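Local coordinates for trypsin-resistant surface T6 protein (Streptococcus pyogenes serotype M6, PDB 4P0D), which serves as the backbone pilin of the streptococcal surface pilus, probably being linked to its neighbours along the shaft by a sortase, at residues Ile62-Asn67 and Glu186-Thr191; Leu209-Glu212 and Met217-Ile220; Phe323-Ser328 and Ile372-Ala377; Thr408-Asp413 and Gly430-Ile435. The protein carries 1 engineered substitution. One frame throughout, in Å; residues are numbered along the deposited sequence. Where two conformers were deposited one is given.

Contact 1: residues Ile62-Asn67 and Glu186-Thr191; sequences IANGIN and EAVNKT
The flat carboxamide of Asn64 is met on one face by the methyl CG1 of Val188 and at its nitrogen end by the backbone carbonyl of Glu186. Val188 CG1 stands almost directly above the middle of the amide, 3.6 Å from Asn64 CG and as far from its ND2, while Val188 CG2 reaches past it to lie 3.8 Å from Asn64 OD1. In the amide plane, Asn64 ND2 donates to Glu186 O at 2.9 Å, with an N-H...O angle of 152°. The N-H comes in well above the plane of the Glu186 carbonyl, by about 40°, and misses the lone-pair direction. CG of Asn64 lies beside the backbone N (chi1 -65°), which aims the amide outward from the helix to the loop. One side chain thus makes both a polar and an apolar contact. Farther along the loop, Asn189 OD1 accepts from Thr191 OG1 at 2.7 Å and from Thr191 N, the latter closing an Asx turn. Glu186 lays its own side chain against Gln57, Thr60 and Thr61, one to two turns earlier on the helix. The contact joins helix 56-68 of the N-terminal Ig-like domain to the middle domain's loop between strands 171-179 and 192-197; Thr289 also packs on Asn64, and the helix's other side, with Ile62 and Ile66, rests on strands 20-31 and 94-101.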
# COMPACT_ATOMS: atom_id res chain seq x y z
N ILE A 62 6.51 10.26 -32.54
CA ILE A 62 5.39 10.98 -33.16
C ILE A 62 4.30 11.19 -32.13
O ILE A 62 3.74 12.28 -32.01
CB ILE A 62 4.83 10.20 -34.38
CG1 ILE A 62 5.88 10.15 -35.49
CG2 ILE A 62 3.55 10.84 -34.89
CD1 ILE A 62 5.87 8.92 -36.37
N ALA A 63 3.99 10.14 -31.37
CA ALA A 63 2.97 10.21 -30.32
C ALA A 63 3.32 11.27 -29.29
O ALA A 63 2.46 12.06 -28.88
CB ALA A 63 2.78 8.85 -29.64
N ASN A 64 4.59 11.30 -28.87
CA ASN A 64 5.07 12.36 -27.97
C ASN A 64 4.71 13.74 -28.55
O ASN A 64 4.17 14.59 -27.85
CB ASN A 64 6.58 12.24 -27.73
CG ASN A 64 6.98 10.98 -26.98
OD1 ASN A 64 6.14 10.31 -26.36
ND2 ASN A 64 8.24 10.62 -27.06
N GLY A 65 4.97 13.92 -29.84
CA GLY A 65 4.76 15.21 -30.51
C GLY A 65 3.31 15.59 -30.59
O GLY A 65 2.95 16.75 -30.46
N ILE A 66 2.45 14.59 -30.82
CA ILE A 66 1.02 14.80 -30.86
C ILE A 66 0.52 15.29 -29.51
O ILE A 66 -0.30 16.20 -29.42
CB ILE A 66 0.29 13.50 -31.27
CG1 ILE A 66 0.55 13.23 -32.76
CG2 ILE A 66 -1.20 13.61 -31.00
CD1 ILE A 66 -0.06 11.96 -33.30
N ASN A 67 1.00 14.65 -28.44
CA ASN A 67 0.57 15.01 -27.10
C ASN A 67 1.09 16.34 -26.58
O ASN A 67 0.41 16.99 -25.79
CB ASN A 67 0.88 13.86 -26.13
CG ASN A 67 -0.17 12.78 -26.17
OD1 ASN A 67 -1.36 13.08 -26.13
ND2 ASN A 67 0.25 11.53 -26.25
N GLU A 186 11.36 5.50 -25.97
CA GLU A 186 11.23 6.96 -26.11
C GLU A 186 10.08 7.59 -25.34
O GLU A 186 9.85 8.80 -25.45
CB GLU A 186 11.11 7.36 -27.58
CG GLU A 186 12.14 6.71 -28.49
CD GLU A 186 13.55 7.19 -28.22
OE1 GLU A 186 13.71 8.37 -27.85
OE2 GLU A 186 14.49 6.38 -28.39
N ALA A 187 9.35 6.81 -24.54
CA ALA A 187 8.23 7.38 -23.77
C ALA A 187 8.71 8.55 -22.93
O ALA A 187 9.77 8.47 -22.35
CB ALA A 187 7.58 6.33 -22.89
N VAL A 188 7.91 9.61 -22.86
CA VAL A 188 8.22 10.81 -22.06
C VAL A 188 7.77 10.70 -20.59
O VAL A 188 8.31 11.40 -19.74
CB VAL A 188 7.62 12.09 -22.69
CG1 VAL A 188 8.37 12.44 -23.98
CG2 VAL A 188 6.11 11.96 -22.95
N ASN A 189 6.79 9.84 -20.31
CA ASN A 189 6.34 9.59 -18.95
C ASN A 189 6.61 8.12 -18.57
O ASN A 189 5.85 7.19 -18.92
CB ASN A 189 4.86 9.94 -18.81
CG ASN A 189 4.38 9.92 -17.38
OD1 ASN A 189 5.06 9.40 -16.49
ND2 ASN A 189 3.23 10.48 -17.15
N LYS A 190 7.73 7.91 -17.87
CA LYS A 190 8.08 6.58 -17.40
C LYS A 190 7.98 6.51 -15.88
O LYS A 190 8.83 5.91 -15.24
CB LYS A 190 9.47 6.18 -17.86
CG LYS A 190 9.65 6.16 -19.36
CD LYS A 190 11.07 5.81 -19.75
CE LYS A 190 11.08 5.20 -21.14
NZ LYS A 190 12.40 4.72 -21.61
N THR A 191 6.93 7.09 -15.31
CA THR A 191 6.76 7.14 -13.88
C THR A 191 6.75 5.70 -13.30
O THR A 191 6.05 4.81 -13.81
CB THR A 191 5.49 7.90 -13.46
OG1 THR A 191 5.58 9.29 -13.83
CG2 THR A 191 5.26 7.81 -11.97

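Contact 2: residues Leu209-Glu212 and Met217-Ile220; sequences LTVE and MANI
Val211 and Ala218 meet through their beta carbons, 4.0 Å between the two CB atoms, and form the apolar centre of this contact together with Ile220. With CG1 beside its backbone N (chi1 -53°) and the chain extended beyond it, Ile220 sends CD1 across to the opposite strand. There CD1 reaches Leu209 CG at 4.2 Å and passes 3.6 Å from Leu209 O, the two side chains crossing at about a right angle; Val211 CG2 is a looser neighbour of the same methyl. Met217 is folded at both chi2 and chi3, and this curls its thioether back over the neighbouring strand: Met217 SD sits 3.9 Å from Glu212 CB, and Met217 CE lies 3.7 Å from Thr210 CB. Glu212 and Met217 are an antiparallel non-hydrogen-bonded pair with side chains on the same face.

Outward from the centre, Ala218 N donates to Val211 O at 2.8 Å, nearly straight at 170°. The return bond is not made directly. A water is wedged between the strands, accepting from Val211 N at 2.9 Å and donating to Ala218 O at 2.6 Å, so that both backbone groups are satisfied although the strands have splayed. At the rim, in the conformer given, the Glu212 carboxylate bonds to Asn258 ND2 and Gly215 N, a grip that the second conformer leaves in doubt. Strand 258-265 flanks Leu209 and strand 225-228 flanks Ala218, and the whole is a beta hairpin whose arms are parted by an inserted water, part of the Cna-B-like middle domain.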
# COMPACT_ATOMS: atom_id res chain seq x y z
N LEU A 209 14.11 0.75 5.98
CA LEU A 209 13.74 0.57 4.57
C LEU A 209 14.87 -0.10 3.80
O LEU A 209 16.01 0.35 3.82
CB LEU A 209 13.40 1.92 3.91
CG LEU A 209 12.91 1.95 2.46
CD1 LEU A 209 11.55 1.27 2.32
CD2 LEU A 209 12.83 3.39 1.95
N THR A 210 14.55 -1.20 3.14
CA THR A 210 15.52 -1.89 2.33
C THR A 210 14.95 -2.14 0.95
O THR A 210 13.74 -2.19 0.75
CB THR A 210 15.96 -3.23 2.96
OG1 THR A 210 14.91 -4.19 2.80
CG2 THR A 210 16.26 -3.06 4.42
N VAL A 211 15.84 -2.28 -0.01
CA VAL A 211 15.45 -2.51 -1.38
C VAL A 211 16.39 -3.60 -1.90
O VAL A 211 17.60 -3.48 -1.76
CB VAL A 211 15.60 -1.22 -2.23
CG1 VAL A 211 15.41 -1.50 -3.69
CG2 VAL A 211 14.62 -0.14 -1.78
N GLU A 212 15.83 -4.68 -2.44
CA GLU A 212 16.59 -5.70 -3.14
C GLU A 212 16.23 -5.59 -4.62
O GLU A 212 15.08 -5.35 -4.97
CB GLU A 212 16.29 -7.11 -2.60
CG GLU A 212 16.82 -8.29 -3.43
CD GLU A 212 15.77 -8.92 -4.36
OE1 GLU A 212 14.73 -9.36 -3.82
OE2 GLU A 212 15.99 -8.99 -5.62
N MET A 217 21.30 -6.43 -2.37
CA MET A 217 20.74 -5.41 -1.49
C MET A 217 21.26 -4.05 -1.91
O MET A 217 22.45 -3.87 -2.19
CB MET A 217 21.12 -5.65 -0.03
CG MET A 217 20.53 -6.91 0.57
SD MET A 217 18.72 -7.03 0.45
CE MET A 217 18.27 -5.42 1.02
N ALA A 218 20.36 -3.09 -1.96
CA ALA A 218 20.73 -1.72 -2.17
C ALA A 218 21.29 -1.12 -0.90
O ALA A 218 20.99 -1.60 0.21
CB ALA A 218 19.52 -0.94 -2.64
N ASN A 219 22.14 -0.12 -1.06
CA ASN A 219 22.52 0.77 0.03
C ASN A 219 21.79 2.07 -0.23
O ASN A 219 21.88 2.64 -1.33
CB ASN A 219 24.02 1.02 0.10
CG ASN A 219 24.43 1.81 1.34
OD1 ASN A 219 23.93 1.55 2.44
ND2 ASN A 219 25.34 2.78 1.17
N ILE A 220 21.04 2.53 0.75
CA ILE A 220 20.36 3.78 0.64
C ILE A 220 21.22 4.80 1.37
O ILE A 220 21.43 4.69 2.57
CB ILE A 220 18.94 3.70 1.23
CG1 ILE A 220 18.21 2.52 0.58
CG2 ILE A 220 18.20 5.03 1.05
CD1 ILE A 220 16.74 2.42 0.93
O HOH W 1 18.48 -1.74 1.01

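Contact 3: residues Phe323-Ser328 and Ile372-Ala377; sequences FRKVDS and IKELKA
Apolar packing is carried by Phe323 and Ile372, whose side chains run antiparallel past one another. The branch methyl Ile372 CG2 stands over one face of the Phe323 ring, toward its rim, 4.2 Å from the centroid and 23° off the ring normal, a CH-pi contact. The other arm of the isoleucine follows it: Ile372 CD1 lies 3.9 Å from Phe323 CD2. For Phe323, CG between the backbone N and the carbonyl carbon (chi1 61°) directs the ring toward strand 368-376 and into the interior, where Phe339 of strand 338-343 meets it edge-to-face.

The two segments share no backbone pairing. Strand 320-327 lies in a sheet with strands 359-361 and 470-479, while strand 368-376 belongs to the antiparallel sheet with 338-343 and 388-392, so the contact spans the inside of the prealbumin-like domain between two sheets.

The polar groups meet farther along the strands, two residues on from the Phe323-Ile372 pair. Lys325 is covalently linked through NZ to Asn479 CG, an intramolecular isopeptide bond that ties strand 320-327 to the parallel last strand 470-479. Its chain, bent at chi2 and chi4, crosses the Glu374 side chain at about a right angle, with Lys325 CE 3.5 Å from Glu374 OE2. Lys325 NZ stays 4.2 Å from that same OE2, and no hydrogen bond or salt bridge joins the pair. An acid buried beside a Lys-Asn link is consistent with the glutamate that promotes bond formation in Cna-B-type pilin domains. The other carboxylate oxygen, Glu374 OE1, accepts from Asn384 N, which helps to hold the group in place.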
# COMPACT_ATOMS: atom_id res chain seq x y z
N PHE A 323 -11.72 -6.75 32.94
CA PHE A 323 -12.33 -7.59 33.96
C PHE A 323 -12.92 -6.70 35.06
O PHE A 323 -12.65 -5.50 35.12
CB PHE A 323 -11.31 -8.55 34.56
CG PHE A 323 -10.14 -7.86 35.23
CD1 PHE A 323 -10.23 -7.45 36.55
CD2 PHE A 323 -8.95 -7.64 34.55
CE1 PHE A 323 -9.17 -6.83 37.18
CE2 PHE A 323 -7.87 -7.03 35.17
CZ PHE A 323 -7.99 -6.61 36.49
N ARG A 324 -13.73 -7.29 35.92
CA ARG A 324 -14.29 -6.55 37.03
C ARG A 324 -13.92 -7.22 38.35
O ARG A 324 -13.98 -8.45 38.47
CB ARG A 324 -15.80 -6.41 36.89
CG ARG A 324 -16.38 -5.36 37.82
CD ARG A 324 -17.89 -5.32 37.72
NE ARG A 324 -18.40 -4.00 38.05
CZ ARG A 324 -19.69 -3.68 38.13
NH1 ARG A 324 -20.64 -4.60 37.90
NH2 ARG A 324 -20.04 -2.44 38.44
N LYS A 325 -13.55 -6.39 39.32
CA LYS A 325 -13.19 -6.83 40.66
C LYS A 325 -14.35 -6.59 41.62
O LYS A 325 -14.83 -5.46 41.71
CB LYS A 325 -11.97 -6.05 41.13
CG LYS A 325 -11.32 -6.62 42.38
CD LYS A 325 -11.05 -8.11 42.22
CE LYS A 325 -10.30 -8.67 43.40
NZ LYS A 325 -11.14 -8.69 44.62
N VAL A 326 -14.78 -7.63 42.33
CA VAL A 326 -15.91 -7.50 43.26
C VAL A 326 -15.68 -8.21 44.59
O VAL A 326 -14.79 -9.07 44.69
CB VAL A 326 -17.22 -8.04 42.64
CG1 VAL A 326 -17.55 -7.30 41.35
CG2 VAL A 326 -17.17 -9.54 42.40
N ASP A 327 -16.48 -7.84 45.59
CA ASP A 327 -16.52 -8.53 46.88
C ASP A 327 -17.11 -9.92 46.68
O ASP A 327 -18.16 -10.08 46.03
CB ASP A 327 -17.36 -7.72 47.86
CG ASP A 327 -17.56 -8.42 49.20
OD1 ASP A 327 -18.39 -9.37 49.28
OD2 ASP A 327 -16.90 -8.00 50.17
N SER A 328 -16.46 -10.93 47.24
CA SER A 328 -16.86 -12.32 46.99
C SER A 328 -18.31 -12.66 47.40
O SER A 328 -18.90 -13.61 46.86
CB SER A 328 -15.91 -13.27 47.71
OG SER A 328 -15.96 -13.05 49.11
N ILE A 372 -4.43 -13.25 34.47
CA ILE A 372 -4.69 -12.10 35.28
C ILE A 372 -4.45 -12.56 36.69
O ILE A 372 -5.01 -13.58 37.10
CB ILE A 372 -6.15 -11.63 35.16
CG1 ILE A 372 -6.44 -11.25 33.70
CG2 ILE A 372 -6.41 -10.47 36.12
CD1 ILE A 372 -7.91 -11.21 33.34
N LYS A 373 -3.60 -11.84 37.39
CA LYS A 373 -3.20 -12.21 38.75
C LYS A 373 -3.05 -10.96 39.59
O LYS A 373 -2.44 -9.99 39.15
CB LYS A 373 -1.90 -13.02 38.71
N GLU A 374 -3.60 -10.99 40.80
CA GLU A 374 -3.61 -9.80 41.65
C GLU A 374 -2.24 -9.55 42.26
O GLU A 374 -1.56 -10.48 42.69
CB GLU A 374 -4.67 -9.94 42.75
CG GLU A 374 -4.97 -8.63 43.47
CD GLU A 374 -6.30 -8.64 44.22
OE1 GLU A 374 -6.58 -9.63 44.91
OE2 GLU A 374 -7.05 -7.65 44.13
N LEU A 375 -1.83 -8.29 42.25
CA LEU A 375 -0.59 -7.84 42.88
C LEU A 375 -0.88 -7.18 44.22
O LEU A 375 -0.08 -7.33 45.15
CB LEU A 375 0.13 -6.83 41.97
CG LEU A 375 0.47 -7.35 40.57
CD1 LEU A 375 1.13 -6.23 39.79
CD2 LEU A 375 1.35 -8.58 40.64
N LYS A 376 -2.01 -6.47 44.32
CA LYS A 376 -2.39 -5.81 45.55
C LYS A 376 -3.90 -5.78 45.73
O LYS A 376 -4.65 -5.28 44.87
CB LYS A 376 -1.85 -4.38 45.58
CG LYS A 376 -1.86 -3.78 46.98
CD LYS A 376 -1.41 -2.34 46.99
CE LYS A 376 -1.34 -1.82 48.42
NZ LYS A 376 -1.33 -0.33 48.47
N ALA A 377 -4.34 -6.33 46.86
CA ALA A 377 -5.76 -6.34 47.18
C ALA A 377 -6.32 -4.93 47.36
O ALA A 377 -5.59 -4.00 47.72
CB ALA A 377 -6.02 -7.18 48.43

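Contact 4: residues Thr408-Asp413 and Gly430-Ile435; sequences TTYTSD and GIFYSI
Tyr410 and Phe432 form a near-parallel but strongly slid aromatic pair between the two outermost strands of a four-stranded antiparallel sheet. Strands 445-451 and 425-428 lie between them in the sheet, yet the sheet curves enough for the CA atoms of Tyr410 and Phe432 to come within 8.8 Å. In sequence this small sheet precedes the last strand, 470-479, of the C-terminal domain, and is consistent with one of the extensions that decorate the three-domain pilin. Its neighbours include the middle domain: Leu168 touches Tyr410, and Val264 of strand 258-265 touches Ile431 and Tyr433.

The ring planes are parallel to within 2°, but they are slid so far apart that the centroids are 4.6 Å from each other and the six-membered rings barely overlap. The slide brings the hydroxyl end of the tyrosine, OH and CZ, over the phenylalanine, with most of the tyrosine ring beyond it. Tyr410 CZ is 3.5 Å from Phe432 CD1, which in turn sits toward the rim of the tyrosine face. Phe432 has CG anti to the backbone N (chi1 178°), Tyr410 has it beside the N (chi1 -56°), and the two side chains approach at about a right angle. Just beyond the pair, Asp413 N donates to Thr411 OG1 at 3.1 Å, an ST turn at the strand's end. The hydroxyl oxygen Tyr410 OH lies 3.5 Å above the plane of the Phe432 ring, over its centre.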
# COMPACT_ATOMS: atom_id res chain seq x y z
N THR A 408 0.79 4.21 28.50
CA THR A 408 1.54 3.71 29.66
C THR A 408 2.70 4.64 29.99
O THR A 408 3.32 5.23 29.09
CB THR A 408 2.10 2.29 29.42
OG1 THR A 408 1.03 1.39 29.10
CG2 THR A 408 2.85 1.76 30.64
N THR A 409 2.99 4.75 31.28
CA THR A 409 4.13 5.50 31.77
C THR A 409 5.25 4.55 32.16
O THR A 409 5.11 3.75 33.08
CB THR A 409 3.74 6.33 33.00
OG1 THR A 409 2.57 7.12 32.68
CG2 THR A 409 4.90 7.25 33.42
N TYR A 410 6.37 4.66 31.44
CA TYR A 410 7.52 3.80 31.67
C TYR A 410 8.60 4.54 32.42
O TYR A 410 8.63 5.77 32.43
CB TYR A 410 8.11 3.33 30.35
CG TYR A 410 7.12 2.64 29.49
CD1 TYR A 410 6.63 1.39 29.85
CD2 TYR A 410 6.64 3.23 28.33
CE1 TYR A 410 5.69 0.75 29.07
CE2 TYR A 410 5.70 2.60 27.54
CZ TYR A 410 5.23 1.35 27.92
OH TYR A 410 4.31 0.71 27.14
N THR A 411 9.47 3.75 33.05
CA THR A 411 10.74 4.24 33.57
C THR A 411 11.77 3.21 33.17
O THR A 411 11.43 2.05 32.95
CB THR A 411 10.74 4.42 35.11
OG1 THR A 411 11.99 4.98 35.53
CG2 THR A 411 10.55 3.09 35.85
N SER A 412 13.03 3.63 33.06
CA SER A 412 14.14 2.70 32.87
C SER A 412 14.85 2.41 34.19
O SER A 412 15.82 1.64 34.25
CB SER A 412 15.11 3.26 31.84
OG SER A 412 15.48 4.60 32.17
N ASP A 413 14.34 3.00 35.26
CA ASP A 413 14.89 2.80 36.60
C ASP A 413 14.15 1.66 37.30
O ASP A 413 13.01 1.85 37.76
CB ASP A 413 14.76 4.11 37.38
CG ASP A 413 15.50 4.09 38.70
OD1 ASP A 413 15.85 3.00 39.21
OD2 ASP A 413 15.72 5.19 39.23
N GLY A 430 12.87 6.97 22.66
CA GLY A 430 11.47 7.26 23.00
C GLY A 430 10.44 6.18 22.69
O GLY A 430 9.32 6.24 23.20
N ILE A 431 10.78 5.18 21.88
CA ILE A 431 9.80 4.21 21.39
C ILE A 431 9.81 2.94 22.26
O ILE A 431 10.88 2.42 22.59
CB ILE A 431 10.08 3.83 19.92
CG1 ILE A 431 10.05 5.09 19.04
CG2 ILE A 431 9.08 2.80 19.41
CD1 ILE A 431 10.23 4.82 17.56
N PHE A 432 8.61 2.46 22.61
CA PHE A 432 8.46 1.21 23.36
C PHE A 432 8.49 -0.03 22.46
O PHE A 432 7.77 -0.12 21.45
CB PHE A 432 7.16 1.19 24.17
CG PHE A 432 6.95 -0.10 24.92
CD1 PHE A 432 7.68 -0.38 26.07
CD2 PHE A 432 6.05 -1.05 24.47
CE1 PHE A 432 7.51 -1.56 26.76
CE2 PHE A 432 5.87 -2.25 25.16
CZ PHE A 432 6.60 -2.51 26.29
N TYR A 433 9.31 -1.00 22.86
CA TYR A 433 9.39 -2.30 22.21
C TYR A 433 9.11 -3.36 23.23
O TYR A 433 9.62 -3.30 24.35
CB TYR A 433 10.80 -2.56 21.68
CG TYR A 433 11.20 -1.62 20.59
CD1 TYR A 433 11.64 -0.34 20.88
CD2 TYR A 433 11.11 -2.01 19.26
CE1 TYR A 433 11.99 0.54 19.88
CE2 TYR A 433 11.48 -1.15 18.25
CZ TYR A 433 11.90 0.13 18.57
OH TYR A 433 12.25 0.99 17.55
N SER A 434 8.40 -4.39 22.81
CA SER A 434 8.13 -5.54 23.65
C SER A 434 9.41 -6.35 23.82
O SER A 434 10.39 -6.17 23.09
CB SER A 434 7.06 -6.40 23.02
OG SER A 434 7.54 -7.00 21.84
N ILE A 435 9.40 -7.25 24.79
CA ILE A 435 10.51 -8.16 25.04
C ILE A 435 10.88 -8.92 23.77
O ILE A 435 12.07 -9.05 23.42
CB ILE A 435 10.16 -9.16 26.16
CG1 ILE A 435 9.95 -8.44 27.51
CG2 ILE A 435 11.20 -10.26 26.27
CD1 ILE A 435 11.18 -7.82 28.12

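In the fold
Of the four, only contact 3 is fully buried; contact 2 is partly so, and contacts 1 and 4 lie at the surface. No strand or helix is shared between them. Contact 2 is local, two arms of one hairpin sharing one direct backbone bond and a bridging water, whereas contact 3 joins facing sheets by side chains alone, next to a covalent crosslink. Contact 1 crosses between domains with one hydrogen bond from a side-chain amide and a valine packed on that amide, and contact 4 rests on two parallel, offset aromatic rings. Contacts 1 and 3 are on opposite sides of the chain's centre, their own centres about 71 Å apart; contacts 3 and 4 are nearer, about 25 Å between centres.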